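Long-range contacts in DNA polymerase III subunit beta (Deinococcus radiodurans, PDB 4TRT), which probably encircles DNA as a ring-shaped head-to-tail dimer, tethering DNA polymerases and other proteins to it and so conferring processivity: residues D330-F335 and I343-G348; V175-F180 and G352-M357; K3-K8 and L86-L91; N67-A72 and G110-Y115. All blocks are in the same frame, centred on the assembly; numbering follows the deposited sequence.

Interaction 1 (D330-F335 and I343-G348). Unlike the reference sequence in segment 343-348: V347 (reference Arg), G348 (reference Arg).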
loop_
_atom_site.group_PDB
_atom_site.type_symbol
_atom_site.label_atom_id
_atom_site.label_comp_id
_atom_site.label_asym_id
_atom_site.label_seq_id
_atom_site.Cartn_x
_atom_site.Cartn_y
_atom_site.Cartn_z
ATOM N N ASP A 330 -6.209 -28.363 7.087
ATOM C CA ASP A 330 -7.361 -28.580 7.949
ATOM C C ASP A 330 -7.056 -28.159 9.372
ATOM O O ASP A 330 -5.947 -28.347 9.861
ATOM C CB ASP A 330 -7.784 -30.044 7.862
ATOM C CG ASP A 330 -8.261 -30.413 6.462
ATOM O OD1 ASP A 330 -9.385 -30.005 6.064
ATOM O OD2 ASP A 330 -7.490 -31.089 5.744
ATOM N N ALA A 331 -8.033 -27.506 9.991
ATOM C CA ALA A 331 -7.924 -27.106 11.377
ATOM C C ALA A 331 -8.623 -28.127 12.266
ATOM O O ALA A 331 -9.625 -28.713 11.870
ATOM C CB ALA A 331 -8.533 -25.722 11.572
ATOM N N GLU A 332 -8.077 -28.310 13.467
ATOM C CA GLU A 332 -8.659 -29.115 14.518
ATOM C C GLU A 332 -8.964 -28.172 15.668
ATOM O O GLU A 332 -8.082 -27.464 16.147
ATOM C CB GLU A 332 -7.633 -30.156 14.968
ATOM C CG GLU A 332 -8.157 -31.550 15.182
ATOM C CD GLU A 332 -7.012 -32.548 15.369
ATOM O OE1 GLU A 332 -6.298 -32.429 16.373
ATOM O OE2 GLU A 332 -6.808 -33.436 14.509
ATOM N N LEU A 333 -10.221 -28.121 16.085
ATOM C CA LEU A 333 -10.636 -27.264 17.207
ATOM C C LEU A 333 -11.031 -28.184 18.349
ATOM O O LEU A 333 -11.919 -29.026 18.187
ATOM C CB LEU A 333 -11.844 -26.385 16.813
ATOM C CG LEU A 333 -11.836 -25.759 15.414
ATOM C CD1 LEU A 333 -13.123 -24.989 15.182
ATOM C CD2 LEU A 333 -10.592 -24.887 15.218
ATOM N N LEU A 334 -10.381 -28.019 19.495
ATOM C CA LEU A 334 -10.617 -28.850 20.650
ATOM C C LEU A 334 -11.199 -27.986 21.767
ATOM O O LEU A 334 -10.548 -27.054 22.248
ATOM C CB LEU A 334 -9.309 -29.461 21.116
ATOM C CG LEU A 334 -8.459 -30.220 20.097
ATOM C CD1 LEU A 334 -7.140 -30.606 20.769
ATOM C CD2 LEU A 334 -9.175 -31.443 19.578
ATOM N N PHE A 335 -12.419 -28.321 22.187
ATOM C CA PHE A 335 -13.167 -27.531 23.150
ATOM C C PHE A 335 -13.271 -28.264 24.475
ATOM O O PHE A 335 -13.548 -29.474 24.502
ATOM C CB PHE A 335 -14.571 -27.256 22.619
ATOM C CG PHE A 335 -14.588 -26.494 21.345
ATOM C CD1 PHE A 335 -14.179 -25.168 21.311
ATOM C CD2 PHE A 335 -15.007 -27.102 20.166
ATOM C CE1 PHE A 335 -14.216 -24.449 20.131
ATOM C CE2 PHE A 335 -15.021 -26.394 18.978
ATOM C CZ PHE A 335 -14.633 -25.061 18.967
ATOM N N ILE A 343 -8.366 -25.283 22.235
ATOM C CA ILE A 343 -7.103 -25.404 21.498
ATOM C C ILE A 343 -7.430 -25.419 20.004
ATOM O O ILE A 343 -8.326 -26.151 19.576
ATOM C CB ILE A 343 -6.332 -26.682 21.887
ATOM C CG1 ILE A 343 -5.922 -26.654 23.365
ATOM C CG2 ILE A 343 -5.098 -26.862 21.019
ATOM C CD1 ILE A 343 -5.426 -28.003 23.865
ATOM N N PHE A 344 -6.733 -24.576 19.231
ATOM C CA PHE A 344 -6.782 -24.607 17.777
ATOM C C PHE A 344 -5.411 -25.058 17.272
ATOM O O PHE A 344 -4.377 -24.563 17.718
ATOM C CB PHE A 344 -7.105 -23.237 17.164
ATOM C CG PHE A 344 -8.424 -22.633 17.587
ATOM C CD1 PHE A 344 -9.384 -23.354 18.282
ATOM C CD2 PHE A 344 -8.724 -21.329 17.199
ATOM C CE1 PHE A 344 -10.576 -22.772 18.642
ATOM C CE2 PHE A 344 -9.928 -20.743 17.526
ATOM C CZ PHE A 344 -10.852 -21.461 18.270
ATOM N N ARG A 345 -5.402 -26.029 16.365
ATOM C CA ARG A 345 -4.159 -26.533 15.790
ATOM C C ARG A 345 -4.414 -27.148 14.408
ATOM O O ARG A 345 -5.570 -27.264 13.990
ATOM C CB ARG A 345 -3.521 -27.545 16.740
ATOM C CG ARG A 345 -4.382 -28.749 17.049
ATOM C CD ARG A 345 -3.734 -29.702 18.038
ATOM N NE ARG A 345 -4.348 -31.007 17.874
ATOM C CZ ARG A 345 -3.989 -32.111 18.506
ATOM N NH1 ARG A 345 -3.010 -32.104 19.405
ATOM N NH2 ARG A 345 -4.625 -33.245 18.226
ATOM N N ALA A 346 -3.345 -27.508 13.695
ATOM C CA ALA A 346 -3.470 -28.329 12.471
ATOM C C ALA A 346 -3.761 -29.778 12.861
ATOM O O ALA A 346 -3.510 -30.177 13.995
ATOM C CB ALA A 346 -2.216 -28.238 11.606
ATOM N N VAL A 347 -4.291 -30.570 11.931
ATOM C CA VAL A 347 -4.593 -31.985 12.186
ATOM C C VAL A 347 -3.412 -32.706 12.888
ATOM O O VAL A 347 -2.278 -32.639 12.434
ATOM C CB VAL A 347 -4.979 -32.714 10.869
ATOM C CG1 VAL A 347 -5.049 -34.232 11.069
ATOM C CG2 VAL A 347 -6.303 -32.182 10.351
ATOM N N GLY A 348 -3.693 -33.357 14.015
ATOM C CA GLY A 348 -2.666 -34.071 14.783
ATOM C C GLY A 348 -1.597 -33.222 15.448
ATOM O O GLY A 348 -0.604 -33.755 15.946
#

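Interaction 2 (V175-F180 and G352-M357). Unlike the reference sequence in segment 352-357: G352 (reference Arg), Y353 (reference Val), M354 (reference Tyr), A355 (reference Gly), V356 (reference Gly), M357 (reference His).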
loop_
_atom_site.group_PDB
_atom_site.type_symbol
_atom_site.label_atom_id
_atom_site.label_comp_id
_atom_site.label_asym_id
_atom_site.label_seq_id
_atom_site.Cartn_x
_atom_site.Cartn_y
_atom_site.Cartn_z
ATOM N N VAL A 175 -2.448 -18.336 24.511
ATOM C CA VAL A 175 -1.103 -18.858 24.403
ATOM C C VAL A 175 -0.886 -19.280 22.954
ATOM O O VAL A 175 -1.803 -19.808 22.305
ATOM C CB VAL A 175 -0.904 -20.113 25.295
ATOM C CG1 VAL A 175 0.579 -20.445 25.376
ATOM C CG2 VAL A 175 -1.495 -19.911 26.693
ATOM N N ALA A 176 0.323 -19.054 22.456
ATOM C CA ALA A 176 0.738 -19.564 21.150
ATOM C C ALA A 176 2.067 -20.273 21.353
ATOM O O ALA A 176 2.958 -19.738 22.017
ATOM C CB ALA A 176 0.886 -18.428 20.157
ATOM N N ILE A 177 2.169 -21.468 20.776
ATOM C CA ILE A 177 3.328 -22.352 20.907
ATOM C C ILE A 177 3.697 -22.888 19.539
ATOM O O ILE A 177 2.822 -23.254 18.750
ATOM C CB ILE A 177 2.981 -23.561 21.806
ATOM C CG1 ILE A 177 2.616 -23.105 23.222
ATOM C CG2 ILE A 177 4.111 -24.607 21.836
ATOM C CD1 ILE A 177 1.946 -24.190 24.029
ATOM N N ARG A 178 4.993 -22.909 19.228
ATOM C CA ARG A 178 5.472 -23.687 18.101
ATOM C C ARG A 178 6.761 -24.421 18.459
ATOM O O ARG A 178 7.718 -23.802 18.927
ATOM C CB ARG A 178 5.683 -22.819 16.867
ATOM C CG ARG A 178 5.968 -23.661 15.622
ATOM C CD ARG A 178 5.267 -23.140 14.383
ATOM N NE ARG A 178 5.295 -24.130 13.310
ATOM C CZ ARG A 178 4.723 -23.971 12.122
ATOM N NH1 ARG A 178 4.048 -22.866 11.836
ATOM N NH2 ARG A 178 4.808 -24.940 11.220
ATOM N N ASP A 179 6.745 -25.735 18.264
ATOM C CA ASP A 179 7.911 -26.615 18.415
ATOM C C ASP A 179 8.607 -26.701 17.078
ATOM O O ASP A 179 7.944 -26.731 16.040
ATOM C CB ASP A 179 7.478 -28.031 18.837
ATOM C CG ASP A 179 7.010 -28.097 20.278
ATOM O OD1 ASP A 179 7.704 -27.552 21.163
ATOM O OD2 ASP A 179 5.935 -28.668 20.545
ATOM N N PHE A 180 9.938 -26.738 17.099
ATOM C CA PHE A 180 10.722 -26.839 15.876
ATOM C C PHE A 180 12.059 -27.576 16.114
ATOM O O PHE A 180 12.538 -27.625 17.244
ATOM C CB PHE A 180 10.939 -25.433 15.296
ATOM C CG PHE A 180 11.690 -24.496 16.207
ATOM C CD1 PHE A 180 11.042 -23.826 17.228
ATOM C CD2 PHE A 180 13.051 -24.267 16.021
ATOM C CE1 PHE A 180 11.732 -22.959 18.067
ATOM C CE2 PHE A 180 13.752 -23.399 16.856
ATOM C CZ PHE A 180 13.090 -22.742 17.877
ATOM N N GLY A 352 3.869 -28.649 14.530
ATOM C CA GLY A 352 4.314 -28.257 15.848
ATOM C C GLY A 352 3.603 -27.055 16.458
ATOM O O GLY A 352 4.003 -26.603 17.532
ATOM N N TYR A 353 2.561 -26.548 15.799
ATOM C CA TYR A 353 1.868 -25.309 16.247
ATOM C C TYR A 353 0.630 -25.582 17.059
ATOM O O TYR A 353 -0.104 -26.491 16.766
ATOM C CB TYR A 353 1.472 -24.423 15.063
ATOM C CG TYR A 353 0.622 -23.214 15.438
ATOM C CD1 TYR A 353 1.187 -22.091 16.043
ATOM C CD2 TYR A 353 -0.745 -23.201 15.202
ATOM C CE1 TYR A 353 0.403 -20.985 16.374
ATOM C CE2 TYR A 353 -1.533 -22.101 15.534
ATOM C CZ TYR A 353 -0.950 -21.001 16.124
ATOM O OH TYR A 353 -1.726 -19.910 16.439
ATOM N N MET A 354 0.374 -24.743 18.063
ATOM C CA MET A 354 -0.826 -24.860 18.868
ATOM C C MET A 354 -1.179 -23.482 19.434
ATOM O O MET A 354 -0.291 -22.763 19.889
ATOM C CB MET A 354 -0.514 -25.833 19.997
ATOM C CG MET A 354 -1.613 -26.108 20.989
ATOM S SD MET A 354 -0.885 -26.934 22.428
ATOM C CE MET A 354 0.363 -27.968 21.692
ATOM N N ALA A 355 -2.460 -23.151 19.397
ATOM C CA ALA A 355 -2.987 -21.927 19.998
ATOM C C ALA A 355 -3.972 -22.324 21.095
ATOM O O ALA A 355 -4.785 -23.228 20.903
ATOM C CB ALA A 355 -3.701 -21.070 18.963
ATOM N N VAL A 356 -3.893 -21.644 22.238
ATOM C CA VAL A 356 -4.901 -21.762 23.273
ATOM C C VAL A 356 -5.669 -20.454 23.294
ATOM O O VAL A 356 -5.068 -19.368 23.353
ATOM C CB VAL A 356 -4.287 -22.033 24.660
ATOM C CG1 VAL A 356 -5.374 -22.068 25.748
ATOM C CG2 VAL A 356 -3.496 -23.331 24.635
ATOM N N MET A 357 -6.988 -20.578 23.218
ATOM C CA MET A 357 -7.914 -19.453 23.198
ATOM C C MET A 357 -8.808 -19.506 24.417
ATOM O O MET A 357 -9.297 -20.578 24.766
ATOM C CB MET A 357 -8.844 -19.607 22.001
ATOM C CG MET A 357 -8.228 -19.269 20.663
ATOM S SD MET A 357 -8.675 -17.639 20.057
ATOM C CE MET A 357 -10.220 -17.175 20.846
#

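Interaction 3 (K3-K8 and L86-L91)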
loop_
_atom_site.group_PDB
_atom_site.type_symbol
_atom_site.label_atom_id
_atom_site.label_comp_id
_atom_site.label_asym_id
_atom_site.label_seq_id
_atom_site.Cartn_x
_atom_site.Cartn_y
_atom_site.Cartn_z
ATOM N N LYS A 3 38.645 3.394 -2.033
ATOM C CA LYS A 3 37.778 3.060 -3.165
ATOM C C LYS A 3 37.280 1.628 -3.001
ATOM O O LYS A 3 38.058 0.744 -2.661
ATOM C CB LYS A 3 38.508 3.167 -4.499
ATOM C CG LYS A 3 38.470 4.538 -5.142
ATOM C CD LYS A 3 39.472 4.612 -6.273
ATOM C CE LYS A 3 39.420 5.953 -6.983
ATOM N NZ LYS A 3 40.389 6.034 -8.088
ATOM N N ALA A 4 35.989 1.404 -3.237
ATOM C CA ALA A 4 35.412 0.070 -3.160
ATOM C C ALA A 4 34.566 -0.227 -4.398
ATOM O O ALA A 4 33.881 0.649 -4.907
ATOM C CB ALA A 4 34.579 -0.092 -1.886
ATOM N N ASN A 5 34.645 -1.464 -4.884
ATOM C CA ASN A 5 33.757 -1.926 -5.945
ATOM C C ASN A 5 32.840 -2.987 -5.373
ATOM O O ASN A 5 33.304 -3.960 -4.818
ATOM C CB ASN A 5 34.562 -2.464 -7.130
ATOM C CG ASN A 5 35.167 -1.352 -7.953
ATOM O OD1 ASN A 5 34.460 -0.598 -8.634
ATOM N ND2 ASN A 5 36.471 -1.238 -7.895
ATOM N N VAL A 6 31.542 -2.772 -5.504
ATOM C CA VAL A 6 30.549 -3.633 -4.900
ATOM C C VAL A 6 29.381 -3.834 -5.886
ATOM O O VAL A 6 29.121 -2.989 -6.748
ATOM C CB VAL A 6 30.072 -3.032 -3.534
ATOM C CG1 VAL A 6 29.395 -1.686 -3.724
ATOM C CG2 VAL A 6 29.147 -3.976 -2.792
ATOM N N THR A 7 28.728 -4.989 -5.789
ATOM C CA THR A 7 27.529 -5.288 -6.569
ATOM C C THR A 7 26.359 -4.515 -5.979
ATOM O O THR A 7 26.185 -4.501 -4.758
ATOM C CB THR A 7 27.258 -6.802 -6.542
ATOM O OG1 THR A 7 28.244 -7.459 -7.349
ATOM C CG2 THR A 7 25.899 -7.127 -7.068
ATOM N N LYS A 8 25.567 -3.864 -6.827
ATOM C CA LYS A 8 24.412 -3.108 -6.358
ATOM C C LYS A 8 23.417 -4.008 -5.614
ATOM O O LYS A 8 22.892 -3.611 -4.569
ATOM C CB LYS A 8 23.697 -2.386 -7.499
ATOM C CG LYS A 8 22.564 -1.477 -7.035
ATOM C CD LYS A 8 21.842 -0.786 -8.183
ATOM C CE LYS A 8 20.938 -1.743 -8.956
ATOM N NZ LYS A 8 20.455 -1.127 -10.209
ATOM N N LEU A 86 26.871 -2.480 -11.051
ATOM C CA LEU A 86 28.116 -2.411 -10.315
ATOM C C LEU A 86 28.326 -0.985 -9.802
ATOM O O LEU A 86 28.169 0.002 -10.553
ATOM C CB LEU A 86 29.308 -2.888 -11.153
ATOM C CG LEU A 86 29.268 -4.325 -11.694
ATOM C CD1 LEU A 86 30.516 -4.574 -12.536
ATOM C CD2 LEU A 86 29.140 -5.388 -10.611
ATOM N N VAL A 87 28.666 -0.896 -8.518
ATOM C CA VAL A 87 28.774 0.397 -7.827
ATOM C C VAL A 87 30.226 0.652 -7.423
ATOM O O VAL A 87 30.889 -0.237 -6.906
ATOM C CB VAL A 87 27.856 0.440 -6.600
ATOM C CG1 VAL A 87 27.906 1.815 -5.911
ATOM C CG2 VAL A 87 26.411 0.103 -6.988
ATOM N N GLU A 88 30.708 1.865 -7.679
ATOM C CA GLU A 88 31.989 2.317 -7.152
ATOM C C GLU A 88 31.756 3.304 -5.999
ATOM O O GLU A 88 31.024 4.279 -6.154
ATOM C CB GLU A 88 32.831 2.986 -8.244
ATOM C CG GLU A 88 34.237 3.313 -7.750
ATOM C CD GLU A 88 35.093 4.081 -8.730
ATOM O OE1 GLU A 88 34.599 5.060 -9.326
ATOM O OE2 GLU A 88 36.279 3.716 -8.860
ATOM N N LEU A 89 32.381 3.035 -4.855
ATOM C CA LEU A 89 32.400 3.956 -3.719
ATOM C C LEU A 89 33.785 4.549 -3.646
ATOM O O LEU A 89 34.786 3.849 -3.887
ATOM C CB LEU A 89 32.089 3.227 -2.408
ATOM C CG LEU A 89 30.733 2.543 -2.349
ATOM C CD1 LEU A 89 30.560 1.801 -1.027
ATOM C CD2 LEU A 89 29.628 3.577 -2.606
ATOM N N GLU A 90 33.853 5.847 -3.377
ATOM C CA GLU A 90 35.122 6.522 -3.145
ATOM C C GLU A 90 34.944 7.521 -2.001
ATOM O O GLU A 90 33.955 8.233 -1.949
ATOM C CB GLU A 90 35.622 7.229 -4.410
ATOM C CG GLU A 90 36.926 8.008 -4.207
ATOM C CD GLU A 90 37.381 8.786 -5.431
ATOM O OE1 GLU A 90 36.990 8.449 -6.565
ATOM O OE2 GLU A 90 38.166 9.737 -5.261
ATOM N N LEU A 91 35.906 7.573 -1.088
ATOM C CA LEU A 91 35.845 8.492 0.038
ATOM C C LEU A 91 37.014 9.445 -0.062
ATOM O O LEU A 91 38.176 9.027 -0.009
ATOM C CB LEU A 91 35.897 7.727 1.364
ATOM C CG LEU A 91 35.790 8.598 2.622
ATOM C CD1 LEU A 91 34.356 9.086 2.755
ATOM C CD2 LEU A 91 36.206 7.825 3.867
HETATM O O HOH W 1 32.025 -2.342 -8.932
#

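Interaction 4 (N67-A72 and G110-Y115)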
loop_
_atom_site.group_PDB
_atom_site.type_symbol
_atom_site.label_atom_id
_atom_site.label_comp_id
_atom_site.label_asym_id
_atom_site.label_seq_id
_atom_site.Cartn_x
_atom_site.Cartn_y
_atom_site.Cartn_z
ATOM N N ASN A 67 37.016 4.052 7.554
ATOM C CA ASN A 67 35.645 3.988 8.060
ATOM C C ASN A 67 34.976 5.351 7.962
ATOM O O ASN A 67 35.647 6.376 7.994
ATOM C CB ASN A 67 35.621 3.517 9.506
ATOM C CG ASN A 67 36.300 2.177 9.706
ATOM O OD1 ASN A 67 36.327 1.333 8.816
ATOM N ND2 ASN A 67 36.848 1.979 10.886
ATOM N N PHE A 68 33.657 5.358 7.840
ATOM C CA PHE A 68 32.906 6.608 7.742
ATOM C C PHE A 68 31.459 6.395 8.144
ATOM O O PHE A 68 31.004 5.253 8.229
ATOM C CB PHE A 68 32.979 7.182 6.306
ATOM C CG PHE A 68 32.417 6.277 5.253
ATOM C CD1 PHE A 68 33.222 5.329 4.628
ATOM C CD2 PHE A 68 31.095 6.376 4.862
ATOM C CE1 PHE A 68 32.709 4.504 3.639
ATOM C CE2 PHE A 68 30.568 5.545 3.882
ATOM C CZ PHE A 68 31.381 4.600 3.268
ATOM N N VAL A 69 30.749 7.501 8.374
ATOM C CA VAL A 69 29.308 7.489 8.569
ATOM C C VAL A 69 28.606 8.364 7.522
ATOM O O VAL A 69 29.132 9.385 7.083
ATOM C CB VAL A 69 28.894 7.932 9.991
ATOM C CG1 VAL A 69 29.460 6.974 11.048
ATOM C CG2 VAL A 69 29.306 9.375 10.272
ATOM N N VAL A 70 27.419 7.935 7.122
ATOM C CA VAL A 70 26.568 8.673 6.202
ATOM C C VAL A 70 25.113 8.483 6.660
ATOM O O VAL A 70 24.808 7.498 7.336
ATOM C CB VAL A 70 26.703 8.172 4.740
ATOM C CG1 VAL A 70 27.944 8.730 4.058
ATOM C CG2 VAL A 70 26.672 6.645 4.693
ATOM N N PRO A 71 24.217 9.423 6.314
ATOM C CA PRO A 71 22.796 9.235 6.648
ATOM C C PRO A 71 22.267 7.947 5.990
ATOM O O PRO A 71 22.375 7.786 4.765
ATOM C CB PRO A 71 22.110 10.479 6.068
ATOM C CG PRO A 71 23.200 11.455 5.783
ATOM C CD PRO A 71 24.440 10.648 5.525
ATOM N N ALA A 72 21.726 7.044 6.804
ATOM C CA ALA A 72 21.401 5.700 6.361
ATOM C C ALA A 72 20.323 5.659 5.281
ATOM O O ALA A 72 20.469 4.930 4.299
ATOM C CB ALA A 72 20.996 4.831 7.547
ATOM N N GLY A 110 29.639 12.073 7.979
ATOM C CA GLY A 110 29.468 12.630 9.315
ATOM C C GLY A 110 30.654 12.403 10.226
ATOM O O GLY A 110 31.760 12.074 9.782
ATOM N N ASP A 111 30.410 12.580 11.517
ATOM C CA ASP A 111 31.465 12.506 12.527
ATOM C C ASP A 111 31.642 11.057 12.984
ATOM O O ASP A 111 31.118 10.665 14.008
ATOM C CB ASP A 111 31.099 13.421 13.704
ATOM C CG ASP A 111 32.246 13.619 14.692
ATOM O OD1 ASP A 111 33.364 13.106 14.467
ATOM O OD2 ASP A 111 32.013 14.314 15.698
ATOM N N ILE A 112 32.396 10.274 12.220
ATOM C CA ILE A 112 32.651 8.859 12.562
ATOM C C ILE A 112 33.260 8.716 13.978
ATOM O O ILE A 112 32.896 7.805 14.724
ATOM C CB ILE A 112 33.586 8.212 11.510
ATOM C CG1 ILE A 112 33.892 6.745 11.823
ATOM C CG2 ILE A 112 34.904 8.967 11.418
ATOM C CD1 ILE A 112 32.704 5.833 11.769
ATOM N N GLU A 113 34.148 9.635 14.357
ATOM C CA GLU A 113 34.786 9.592 15.690
ATOM C C GLU A 113 33.783 9.626 16.840
ATOM O O GLU A 113 34.038 9.057 17.892
ATOM C CB GLU A 113 35.788 10.739 15.867
ATOM C CG GLU A 113 36.963 10.716 14.897
ATOM C CD GLU A 113 37.833 9.477 15.047
ATOM O OE1 GLU A 113 38.875 9.556 15.748
ATOM O OE2 GLU A 113 37.471 8.427 14.474
ATOM N N ALA A 114 32.645 10.277 16.634
ATOM C CA ALA A 114 31.616 10.369 17.662
ATOM C C ALA A 114 30.593 9.225 17.630
ATOM O O ALA A 114 29.745 9.156 18.516
ATOM C CB ALA A 114 30.898 11.708 17.562
ATOM N N TYR A 115 30.639 8.357 16.615
ATOM C CA TYR A 115 29.705 7.223 16.542
ATOM C C TYR A 115 30.180 6.089 17.472
ATOM O O TYR A 115 31.359 5.754 17.464
ATOM C CB TYR A 115 29.544 6.705 15.097
ATOM C CG TYR A 115 28.325 5.827 14.943
ATOM C CD1 TYR A 115 28.382 4.469 15.241
ATOM C CD2 TYR A 115 27.101 6.361 14.563
ATOM C CE1 TYR A 115 27.255 3.657 15.141
ATOM C CE2 TYR A 115 25.977 5.564 14.466
ATOM C CZ TYR A 115 26.059 4.207 14.758
ATOM O OH TYR A 115 24.942 3.417 14.666
HETATM O O HOH W 2 32.591 9.869 8.285
#

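Interaction 1 (D330-F335 and I343-G348)
R345 brings two nitrogens to one oxygen of E332: NH2 lies 2.6 Å and NE 2.8 Å from E332 OE1, both with the oxygen in the guanidinium plane and meeting it nearly along its C-O bond. The carboxylate itself is turned 50° against the guanidinium. Its second oxygen, OE2, takes the backbone N of G348 at 3.2 Å, from above the carboxylate plane, so both oxygens are engaged. The arginine gets there with CG set between its own backbone N and carbonyl carbon (chi1 60°) and the chain then straight out to NE, alongside the glutamate. L334 CD1 covers one guanidinium face, 4.0 Å from R345 NE, and G348 C lies over the opposite one. With an alanine here instead of E332, the guanidinium would probably lose its charge partner and be freer to turn, and G348 N would lose its acceptor. Strands 330-335 and 342-346 form an antiparallel beta hairpin of the C-terminal clamp domain, with E332, L334, I343 and R345 on one face. L333 and F344, a non-hydrogen-bonded pair, occupy the other. There L333 CD2 sits over the F344 ring toward its rim in a CH-pi contact, 3.6 Å from F344 CD1, while F335 CE1 meets the ring edge, 4.3 Å from F344 CE1. Past the end of strand 342-346, V347 CG2 packs on D330 CB at 3.6 Å.

Interaction 2 (V175-F180 and G352-M357)
V175 O is met twice from the opposite strand: V356 N donates to it at 2.8 Å, and the CA of A355 makes a CA-H...O contact with the same oxygen at 3.3 Å. V175 N returns a bond to V356 O, and two residues along the strands I177 and M354 exchange another pair of backbone bonds. V175 and V356 also run alongside each other, with their CB atoms 3.9 Å apart; further along this face I177 CD1 makes a looser contact with M354 SD. The pairing is antiparallel and joins two domains: strand 175-181 belongs to the central domain, strand 353-357 is the last strand of the chain, and together they carry one continuous sheet from the central into the C-terminal domain, as in other sliding clamps. On the other face the R178 chain passes roughly perpendicular to Y353. Y353 CB lies over one face of the guanidinium and 4.1 Å from R178 CD, and the ring and guanidinium planes are 51° apart. Ring atom CD1 of Y353 comes within 3.4 Å of I177 O, a placement set by chi1 of 174°, which turns CG away from the backbone N. The polar ends find partners nearby: R178 NH1 bonds to S139 OG and NE to G351 O, whereas Y353 OH bonds to A323 O and to Y142 OH. At the far end D179 N donates to G352 O at 3.0 Å. G352 has a positive phi (94°), and a side chain there would run into D179 O.

Interaction 3 (K3-K8 and L86-L91)
The amide of N5 and the carboxylate of E88 run side by side, their planes only 21° apart, and the amide oxygen rests beside the E88 chain: N5 OD1 lies 4.0 Å from E88 CB. A water donates to N5 OD1 (3.0 Å) and to V87 O (3.1 Å), tying the side chain back to the opposite strand. The E90 carboxylate has the K3 chain alongside, with K3 CE 3.5 Å from E90 OE1; K3 NZ stops short of a salt bridge, and that oxygen is paired with R99 instead. On the buried face V6 CG1 packs on V87 CB at 3.9 Å. V6 places CG1 between its backbone N and carbonyl carbon (chi1 63°), next to V87. K8, turned nearly perpendicular to V87, brings its CB to 3.7 Å from V87 CG2. Backbone bonds of the A4-L89 and V6-V87 pairs, such as V87 N to V6 O at 2.8 Å, zip the antiparallel strands together. In the N-terminal clamp domain this pair lies inside an antiparallel sheet, with strand 61-63 beside 2-7 and strand 95-100 beside 86-92. Strand 2-7 runs straight into helix 8-21, and A4 and L89 both pack on L43 of strand 42-48.

Interaction 4 (N67-A72 and G110-Y115)
V69 splits its two methyls between neighbours on the opposing loop. CG1 meets I112 CD1 at 3.5 Å, the two side chains set at a slant to each other, and lies 4.1 Å from Y115 CB. With CG1 anti to the carbonyl carbon (chi1 -62°), CG2 falls between the backbone N and that carbon and presses against the backbone of G110, tightly enough that V69 CG2 and G110 CA are 3.4 Å apart; a side chain on G110 would collide with this methyl. I112 extends CG1 anti to its own backbone N, and its CD1 also reaches F68 C at 3.9 Å. Cutting V69 back to an alanine is likely to open a gap beside I112 and Y115 and to leave G110 without the methyl that packs on it. The backbones are tied as well: G110 N donates to V69 O at 2.9 Å, and a water bridges V69 N (3.0 Å) and G110 O (2.8 Å). The shape of the loop sets these groups in place. D111 centres an inverse gamma turn, and a short 3-10 segment follows at 112-114, with Y115 N bonded back to I112 O. Strand 68-71 is the outermost strand of its sheet within this chain. It pairs with strand 33-38, where K35 touches I112, and leads directly into helix 72-81, while the loop 110-115 follows strand 103-108 in the N-terminal clamp domain.

Interactions 1 and 2 lie in one sheet and share a seam: strands 342-346 and 353-357 are neighbours, F344 N lies 2.9 Å from A355 O in a probable hydrogen bond, and I343 packs on M354. Interaction 2 is the more buried and crosses between domains largely through backbone bonds; interaction 1 stays within the C-terminal domain and adds a salt bridge. Interactions 3 and 4 sit at the other end of the chain, in the N-terminal domain, both partly buried and each with a bridging water. They touch where L91 packs on F68. Interaction 3 is regular strand pairing, whereas interaction 4 fits a loop to a strand mainly through methyl packing.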